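Local coordinates for heme-binding protein A / AI-2 binding protein A (Helicobacter pylori SS1, PDB 6OFQ), which probably binds short peptides such as STSA in the periplasm for uptake through an ABC transporter, at residues 465-470 with 481-486; 345-350 with 487-492. All coordinates share one frame; numbering follows the deposited sequence.

Contact 1: 465-470 with 481-486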
ATOM      1  N   SER A 465      -5.364 -11.149 -17.835  1.00  5.72           N
ATOM      2  CA  SER A 465      -4.437 -10.052 -18.039  1.00  5.80           C
ATOM      3  C   SER A 465      -4.718  -9.228 -19.304  1.00  5.54           C
ATOM      4  O   SER A 465      -4.728  -7.989 -19.216  1.00  5.64           O
ATOM      5  CB  SER A 465      -3.009 -10.547 -18.050  1.00  6.23           C
ATOM      6  OG  SER A 465      -2.595 -11.106 -16.804  1.00  5.64           O
ATOM      7  N   ASP A 466      -5.240  -9.906 -20.316  1.00  6.03           N
ATOM      8  CA  ASP A 466      -5.544  -9.205 -21.571  1.00  6.99           C
ATOM      9  C   ASP A 466      -6.712  -8.263 -21.362  1.00  6.31           C
ATOM     10  O   ASP A 466      -6.771  -7.142 -21.928  1.00  6.48           O
ATOM     11  CB  ASP A 466      -5.860 -10.164 -22.700  1.00  8.36           C
ATOM     12  CG  ASP A 466      -4.621 -10.895 -23.272  1.00 10.28           C
ATOM     13  OD1 ASP A 466      -3.495 -10.504 -22.938  1.00 13.82           O
ATOM     14  OD2 ASP A 466      -4.886 -11.900 -23.990  1.00 17.30           O
ATOM     15  N   LEU A 467      -7.699  -8.647 -20.539  1.00  5.23           N
ATOM     16  CA  LEU A 467      -8.795  -7.731 -20.256  1.00  5.80           C
ATOM     17  C   LEU A 467      -8.328  -6.529 -19.488  1.00  5.18           C
ATOM     18  O   LEU A 467      -8.805  -5.398 -19.744  1.00  5.10           O
ATOM     19  CB  LEU A 467      -9.885  -8.420 -19.427  1.00  6.38           C
ATOM     20  CG  LEU A 467     -10.770  -9.414 -20.188  1.00  7.55           C
ATOM     21  CD1 LEU A 467     -11.535 -10.353 -19.265  1.00  8.24           C
ATOM     22  CD2 LEU A 467     -11.756  -8.709 -21.061  1.00  9.32           C
ATOM     23  N   LEU A 468      -7.426  -6.725 -18.545  1.00  4.73           N
ATOM     24  CA  LEU A 468      -6.865  -5.597 -17.798  1.00  5.00           C
ATOM     25  C   LEU A 468      -6.094  -4.628 -18.684  1.00  5.30           C
ATOM     26  O   LEU A 468      -6.183  -3.421 -18.480  1.00  5.43           O
ATOM     27  CB  LEU A 468      -5.933  -6.038 -16.673  1.00  5.00           C
ATOM     28  CG  LEU A 468      -6.524  -7.060 -15.673  1.00  4.44           C
ATOM     29  CD1 LEU A 468      -5.532  -7.274 -14.515  1.00  4.48           C
ATOM     30  CD2 LEU A 468      -7.862  -6.621 -15.142  1.00  4.63           C
ATOM     31  N   ILE A 469      -5.388  -5.165 -19.670  1.00  5.57           N
ATOM     32  CA  ILE A 469      -4.689  -4.335 -20.629  1.00  6.67           C
ATOM     33  C   ILE A 469      -5.667  -3.533 -21.479  1.00  6.75           C
ATOM     34  O   ILE A 469      -5.497  -2.325 -21.642  1.00  6.93           O
ATOM     35  CB  ILE A 469      -3.692  -5.163 -21.438  1.00  7.45           C
ATOM     36  CG1 ILE A 469      -2.536  -5.719 -20.568  1.00  9.08           C
ATOM     37  CG2 ILE A 469      -3.158  -4.302 -22.609  1.00  8.00           C
ATOM     38  CD1 ILE A 469      -1.796  -6.855 -21.209  1.00 11.27           C
ATOM     39  N   LYS A 470      -6.722  -4.179 -21.983  1.00  6.69           N
ATOM     40  CA  LYS A 470      -7.758  -3.423 -22.661  1.00  7.53           C
ATOM     41  C   LYS A 470      -8.341  -2.323 -21.834  1.00  7.17           C
ATOM     42  O   LYS A 470      -8.618  -1.220 -22.317  1.00  7.00           O
ATOM     43  CB  LYS A 470      -8.884  -4.329 -23.098  1.00  9.83           C
ATOM     44  CG  LYS A 470      -8.505  -5.224 -24.233  1.00 12.59           C
ATOM     45  CD  LYS A 470      -9.730  -6.015 -24.688  1.00 17.98           C
ATOM     46  CE  LYS A 470      -9.376  -7.123 -25.657  1.00 24.82           C
ATOM     47  NZ  LYS A 470      -9.271  -6.507 -26.993  1.00 34.79           N
ATOM     48  N   GLU A 481     -15.375  -0.397 -16.882  1.00  6.02           N
ATOM     49  CA  GLU A 481     -16.157  -1.209 -15.943  1.00  8.12           C
ATOM     50  C   GLU A 481     -16.567  -2.514 -16.619  1.00  7.18           C
ATOM     51  O   GLU A 481     -16.453  -3.606 -16.026  1.00  7.25           O
ATOM     52  CB  GLU A 481     -17.404  -0.450 -15.485  1.00 11.12           C
ATOM     53  CG  GLU A 481     -18.244  -1.162 -14.429  1.00 17.02           C
ATOM     54  CD  GLU A 481     -19.124  -0.129 -13.703  1.00 22.98           C
ATOM     55  OE1 GLU A 481     -19.829   0.588 -14.444  1.00 33.24           O
ATOM     56  OE2 GLU A 481     -18.938   0.129 -12.482  1.00 32.95           O
ATOM     57  N   ALA A 482     -17.040  -2.450 -17.869  1.00  7.04           N
ATOM     58  CA  ALA A 482     -17.449  -3.698 -18.517  1.00  7.41           C
ATOM     59  C   ALA A 482     -16.363  -4.711 -18.621  1.00  7.40           C
ATOM     60  O   ALA A 482     -16.519  -5.908 -18.357  1.00  8.44           O
ATOM     61  CB  ALA A 482     -18.084  -3.396 -19.882  1.00  8.93           C
ATOM     62  N   LEU A 483     -15.153  -4.234 -18.901  1.00  6.97           N
ATOM     63  CA  LEU A 483     -13.975  -5.113 -18.975  1.00  6.79           C
ATOM     64  C   LEU A 483     -13.580  -5.638 -17.587  1.00  5.69           C
ATOM     65  O   LEU A 483     -13.242  -6.822 -17.435  1.00  5.22           O
ATOM     66  CB  LEU A 483     -12.811  -4.369 -19.642  1.00  7.00           C
ATOM     67  CG  LEU A 483     -13.037  -4.010 -21.125  1.00  7.23           C
ATOM     68  CD1 LEU A 483     -12.147  -2.831 -21.563  1.00  6.58           C
ATOM     69  CD2 LEU A 483     -12.696  -5.229 -21.953  1.00  8.14           C
ATOM     70  N   TYR A 484     -13.634  -4.759 -16.592  1.00  5.38           N
ATOM     71  CA  TYR A 484     -13.265  -5.223 -15.258  1.00  5.21           C
ATOM     72  C   TYR A 484     -14.283  -6.198 -14.649  1.00  5.45           C
ATOM     73  O   TYR A 484     -13.886  -7.153 -13.954  1.00  5.45           O
ATOM     74  CB  TYR A 484     -13.066  -4.061 -14.285  1.00  4.82           C
ATOM     75  CG  TYR A 484     -11.818  -3.255 -14.553  1.00  4.58           C
ATOM     76  CD1 TYR A 484     -10.614  -3.913 -14.757  1.00  4.47           C
ATOM     77  CD2 TYR A 484     -11.845  -1.889 -14.560  1.00  4.44           C
ATOM     78  CE1 TYR A 484      -9.434  -3.174 -14.973  1.00  4.44           C
ATOM     79  CE2 TYR A 484     -10.699  -1.173 -14.827  1.00  4.58           C
ATOM     80  CZ  TYR A 484      -9.470  -1.797 -14.986  1.00  4.78           C
ATOM     81  OH  TYR A 484      -8.343  -1.034 -15.257  1.00  4.87           O
ATOM     82  N   LEU A 485     -15.554  -6.073 -15.041  1.00  4.95           N
ATOM     83  CA  LEU A 485     -16.559  -7.039 -14.603  1.00  5.63           C
ATOM     84  C   LEU A 485     -16.186  -8.428 -15.099  1.00  5.02           C
ATOM     85  O   LEU A 485     -16.269  -9.430 -14.362  1.00  5.25           O
ATOM     86  CB  LEU A 485     -17.957  -6.602 -15.015  1.00  6.32           C
ATOM     87  CG  LEU A 485     -18.562  -5.399 -14.347  1.00  7.39           C
ATOM     88  CD1 LEU A 485     -19.854  -4.907 -14.980  1.00  9.45           C
ATOM     89  CD2 LEU A 485     -18.811  -5.603 -12.878  1.00  7.22           C
ATOM     90  N   LYS A 486     -15.814  -8.506 -16.377  1.00  5.37           N
ATOM     91  CA  LYS A 486     -15.461  -9.784 -16.967  1.00  6.74           C
ATOM     92  C   LYS A 486     -14.177 -10.297 -16.324  1.00  5.85           C
ATOM     93  O   LYS A 486     -14.063 -11.504 -16.052  1.00  6.71           O
ATOM     94  CB  LYS A 486     -15.291  -9.698 -18.505  1.00  9.18           C
ATOM     95  CG  LYS A 486     -16.542  -9.335 -19.281  1.00 15.49           C
ATOM     96  CD  LYS A 486     -16.295  -9.129 -20.773  1.00 22.04           C
ATOM     97  CE  LYS A 486     -17.611  -8.608 -21.359  1.00 28.26           C
ATOM     98  NZ  LYS A 486     -17.296  -7.921 -22.643  1.00 38.49           N
TER
HETATM   99  O   HOH W   1      -6.284  -2.546 -15.751  1.00  5.46           O

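Contact 2: 345-350 with 487-492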
ATOM      1  N   GLY A 345     -16.592  -0.343 -10.350  1.00  5.93           N
ATOM      2  CA  GLY A 345     -16.244  -1.486 -11.175  1.00  5.76           C
ATOM      3  C   GLY A 345     -16.343  -2.832 -10.489  1.00  5.20           C
ATOM      4  O   GLY A 345     -16.208  -3.885 -11.119  1.00  6.07           O
ATOM      5  N   TYR A 346     -16.669  -2.839  -9.196  1.00  5.11           N
ATOM      6  CA  TYR A 346     -16.843  -4.035  -8.406  1.00  5.01           C
ATOM      7  C   TYR A 346     -17.984  -4.870  -8.966  1.00  5.16           C
ATOM      8  O   TYR A 346     -19.031  -4.305  -9.341  1.00  5.76           O
ATOM      9  CB  TYR A 346     -17.199  -3.670  -6.975  1.00  4.80           C
ATOM     10  CG  TYR A 346     -17.329  -4.774  -5.958  1.00  4.81           C
ATOM     11  CD1 TYR A 346     -18.538  -5.432  -5.717  1.00  4.81           C
ATOM     12  CD2 TYR A 346     -16.254  -5.129  -5.182  1.00  4.86           C
ATOM     13  CE1 TYR A 346     -18.686  -6.401  -4.767  1.00  4.83           C
ATOM     14  CE2 TYR A 346     -16.347  -6.175  -4.258  1.00  4.87           C
ATOM     15  CZ  TYR A 346     -17.557  -6.750  -4.018  1.00  4.77           C
ATOM     16  OH  TYR A 346     -17.638  -7.748  -3.082  1.00  5.12           O
ATOM     17  N   ASN A 347     -17.773  -6.184  -9.073  1.00  4.74           N
ATOM     18  CA  ASN A 347     -18.755  -7.031  -9.691  1.00  5.23           C
ATOM     19  C   ASN A 347     -19.666  -7.540  -8.570  1.00  6.02           C
ATOM     20  O   ASN A 347     -19.369  -8.516  -7.865  1.00  6.13           O
ATOM     21  CB  ASN A 347     -18.089  -8.181 -10.447  1.00  5.41           C
ATOM     22  CG  ASN A 347     -19.070  -8.946 -11.304  1.00  6.51           C
ATOM     23  OD1 ASN A 347     -20.233  -9.045 -10.903  1.00  6.94           O
ATOM     24  ND2 ASN A 347     -18.654  -9.495 -12.429  1.00  6.85           N
ATOM     25  N   TYR A 348     -20.861  -6.942  -8.527  1.00  6.44           N
ATOM     26  CA  TYR A 348     -21.872  -7.324  -7.516  1.00  7.00           C
ATOM     27  C   TYR A 348     -22.623  -8.581  -7.894  1.00  7.61           C
ATOM     28  O   TYR A 348     -23.443  -9.047  -7.062  1.00  9.22           O
ATOM     29  CB  TYR A 348     -22.849  -6.143  -7.369  1.00  6.94           C
ATOM     30  CG  TYR A 348     -22.219  -4.968  -6.679  1.00  7.45           C
ATOM     31  CD1 TYR A 348     -22.105  -4.917  -5.305  1.00  7.36           C
ATOM     32  CD2 TYR A 348     -21.736  -3.904  -7.432  1.00  8.19           C
ATOM     33  CE1 TYR A 348     -21.402  -3.886  -4.689  1.00  7.15           C
ATOM     34  CE2 TYR A 348     -21.061  -2.863  -6.813  1.00  8.51           C
ATOM     35  CZ  TYR A 348     -20.954  -2.830  -5.428  1.00  7.65           C
ATOM     36  OH  TYR A 348     -20.213  -1.793  -4.874  1.00  9.85           O
ATOM     37  N   ASN A 349     -22.453  -9.120  -9.092  1.00  7.16           N
ATOM     38  CA  ASN A 349     -23.093 -10.315  -9.573  1.00  9.65           C
ATOM     39  C   ASN A 349     -22.412 -11.611  -9.212  1.00 10.57           C
ATOM     40  O   ASN A 349     -23.099 -12.595  -9.007  1.00 14.58           O
ATOM     41  CB  ASN A 349     -23.372 -10.276 -11.064  1.00 10.83           C
ATOM     42  CG  ASN A 349     -24.521 -11.175 -11.475  1.00 15.42           C
ATOM     43  OD1 ASN A 349     -25.603 -11.048 -10.923  1.00 20.58           O
ATOM     44  ND2 ASN A 349     -24.308 -12.063 -12.425  1.00 20.21           N
ATOM     45  N   ILE A 350     -21.144 -11.559  -8.815  1.00  7.98           N
ATOM     46  CA  ILE A 350     -20.451 -12.780  -8.458  1.00  8.06           C
ATOM     47  C   ILE A 350     -20.886 -13.227  -7.056  1.00  8.61           C
ATOM     48  O   ILE A 350     -20.984 -12.419  -6.129  1.00  8.92           O
ATOM     49  CB  ILE A 350     -18.950 -12.502  -8.505  1.00  7.91           C
ATOM     50  CG1 ILE A 350     -18.560 -12.272  -9.970  1.00  9.15           C
ATOM     51  CG2 ILE A 350     -18.100 -13.640  -7.947  1.00  8.32           C
ATOM     52  CD1 ILE A 350     -17.147 -11.892 -10.207  1.00 10.30           C
ATOM     53  N   ALA A 487     -13.196  -9.420 -16.098  1.00  5.58           N
ATOM     54  CA  ALA A 487     -11.983  -9.877 -15.448  1.00  5.69           C
ATOM     55  C   ALA A 487     -12.279 -10.527 -14.086  1.00  5.28           C
ATOM     56  O   ALA A 487     -11.666 -11.528 -13.696  1.00  5.26           O
ATOM     57  CB  ALA A 487     -10.949  -8.761 -15.355  1.00  6.20           C
ATOM     58  N   GLN A 488     -13.177  -9.937 -13.303  1.00  5.08           N
ATOM     59  CA  GLN A 488     -13.535 -10.466 -11.993  1.00  5.31           C
ATOM     60  C   GLN A 488     -14.160 -11.822 -12.113  1.00  5.47           C
ATOM     61  O   GLN A 488     -13.954 -12.664 -11.251  1.00  5.89           O
ATOM     62  CB  GLN A 488     -14.399  -9.447 -11.275  1.00  5.39           C
ATOM     63  CG  GLN A 488     -13.615  -8.286 -10.719  1.00  4.90           C
ATOM     64  CD  GLN A 488     -14.506  -7.147 -10.278  1.00  4.53           C
ATOM     65  OE1 GLN A 488     -15.019  -7.145  -9.161  1.00  4.37           O
ATOM     66  NE2 GLN A 488     -14.828  -6.280 -11.220  1.00  4.80           N
ATOM     67  N   GLU A 489     -14.944 -12.056 -13.170  1.00  5.87           N
ATOM     68  CA  GLU A 489     -15.415 -13.415 -13.387  1.00  6.84           C
ATOM     69  C   GLU A 489     -14.334 -14.469 -13.551  1.00  6.71           C
ATOM     70  O   GLU A 489     -14.402 -15.601 -13.055  1.00  7.28           O
ATOM     71  CB  GLU A 489     -16.356 -13.488 -14.605  1.00  8.59           C
ATOM     72  CG  GLU A 489     -17.599 -12.651 -14.515  1.00 11.65           C
ATOM     73  CD  GLU A 489     -18.355 -12.691 -15.847  1.00 17.49           C
ATOM     74  OE1 GLU A 489     -17.935 -13.181 -16.943  1.00 22.02           O
ATOM     75  OE2 GLU A 489     -19.427 -12.080 -15.785  1.00 27.48           O
ATOM     76  N   ILE A 490     -13.330 -14.114 -14.349  1.00  5.95           N
ATOM     77  CA  ILE A 490     -12.238 -15.047 -14.694  1.00  6.06           C
ATOM     78  C   ILE A 490     -11.471 -15.376 -13.415  1.00  5.70           C
ATOM     79  O   ILE A 490     -11.199 -16.557 -13.147  1.00  6.14           O
ATOM     80  CB  ILE A 490     -11.317 -14.508 -15.803  1.00  6.93           C
ATOM     81  CG1 ILE A 490     -12.132 -14.424 -17.121  1.00  8.28           C
ATOM     82  CG2 ILE A 490     -10.093 -15.395 -15.957  1.00  6.81           C
ATOM     83  CD1 ILE A 490     -11.318 -13.745 -18.170  1.00  9.38           C
ATOM     84  N   ILE A 491     -11.058 -14.388 -12.632  1.00  5.02           N
ATOM     85  CA  ILE A 491     -10.240 -14.703 -11.466  1.00  5.01           C
ATOM     86  C   ILE A 491     -11.087 -15.448 -10.421  1.00  5.71           C
ATOM     87  O   ILE A 491     -10.562 -16.359  -9.772  1.00  6.33           O
ATOM     88  CB  ILE A 491      -9.560 -13.439 -10.890  1.00  4.80           C
ATOM     89  CG1 ILE A 491      -8.547 -13.808  -9.800  1.00  4.85           C
ATOM     90  CG2 ILE A 491     -10.565 -12.432 -10.384  1.00  5.56           C
ATOM     91  CD1 ILE A 491      -7.613 -12.722  -9.337  1.00  4.92           C
ATOM     92  N   HIS A 492     -12.366 -15.145 -10.282  1.00  5.23           N
ATOM     93  CA  HIS A 492     -13.245 -15.961  -9.456  1.00  5.78           C
ATOM     94  C   HIS A 492     -13.275 -17.431  -9.868  1.00  6.24           C
ATOM     95  O   HIS A 492     -13.147 -18.349  -9.047  1.00  6.90           O
ATOM     96  CB  HIS A 492     -14.641 -15.405  -9.421  1.00  6.00           C
ATOM     97  CG  HIS A 492     -15.599 -16.211  -8.612  1.00  7.44           C
ATOM     98  ND1 HIS A 492     -15.682 -16.159  -7.234  1.00  7.85           N
ATOM     99  CD2 HIS A 492     -16.568 -17.053  -9.024  1.00  9.40           C
ATOM    100  CE1 HIS A 492     -16.688 -16.916  -6.844  1.00  8.83           C
ATOM    101  NE2 HIS A 492     -17.278 -17.422  -7.908  1.00  9.69           N
TER
HETATM  102  O   HOH W   2     -20.541 -10.998 -13.820  1.00 23.65           O

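Contact 1: 465-470 with 481-486
L467 and L483 carry the apolar part of this contact, meeting through their outer methyls: CD2 of L467 lies 3.7 Å from CD2 of L483. The other methyl of L467, CD1, rests on K486 CB at 3.9 Å, so the lysine contributes the base of its chain while the rest leads away. K470 does much the same from the other helix, its CB lying 3.9 Å from L483 CD1. Deeper in, L468 pushes CD2 against the edge of the Y484 ring, close to the ring plane and 3.8 Å from CE1. Both leucines of 465-470 keep CG beside the backbone N (chi1 -75° in L467), and from there their branches reach the partner helix.

The polar link runs through water 1, in the plane of the tyrosine ring. It accepts from Y484 OH at 2.6 Å and donates to L468 O at 2.9 Å, while R480 also bonds the hydroxyl. Helix 436-443 covers the buried side, touching L468 and Y484.

With axes 8.9 Å apart and running at 167°, the short segments belong to consecutive helices, 462-473 and 477-494, that form an antiparallel helical hairpin.

Contact 2: 345-350 with 487-492
Q488 NE2 is gripped by two backbone carbonyls: it donates across the contact to G345 O at 2.8 Å, and within its own helix to Y484 O, one turn back. The G345 oxygen lies almost in the plane of the glutamine amide, only 5° out of it. At the other end of that amide, OE1 accepts from the backbone N of N347 at 2.9 Å, the donor standing above the carbonyl plane. Three bonds thus fix the group and settle which end is nitrogen.

N347 lays its CB over the same amide, 3.5 Å from Q488 OE1. Its own OD1 accepts from N349 N, closing an Asx turn, and ND2 gives a hydrogen to water 2. Water 2 passes the link on to E489 OE2.

I350 supplies the apolar half. CG2 sits over the face of the H492 ring, 3.6 Å from its centroid in a CH-pi contact, while CD1 comes down on Q488 O at 3.4 Å. With chi1 near 179°, H492 turns its ring under that methyl; Y353 stacks on the ring as well.

The buried amide of Q488 meets a carbonyl and an N-H of a loop segment that is neither helix nor strand, and such directional pairing should favour one position of the loop against the helix.

How the contacts relate
Both contacts use helix 477-494, contact 1 taking 481-486 and contact 2 the next six residues, and their centres lie about 10 Å apart. In sequence, the hairpin of contact 1 falls inside the long loop that contact 2 closes. They also touch directly: N347 ND2 is 3.1 Å from L485 O, a probable hydrogen bond, and L467 CD1 packs on I490 CD1 at 3.6 Å. Each contact centre lies about 22 Å from the centre of the chain. Helix 477-494 is thus held between helix 462-473 and the loop that follows strand 332-334.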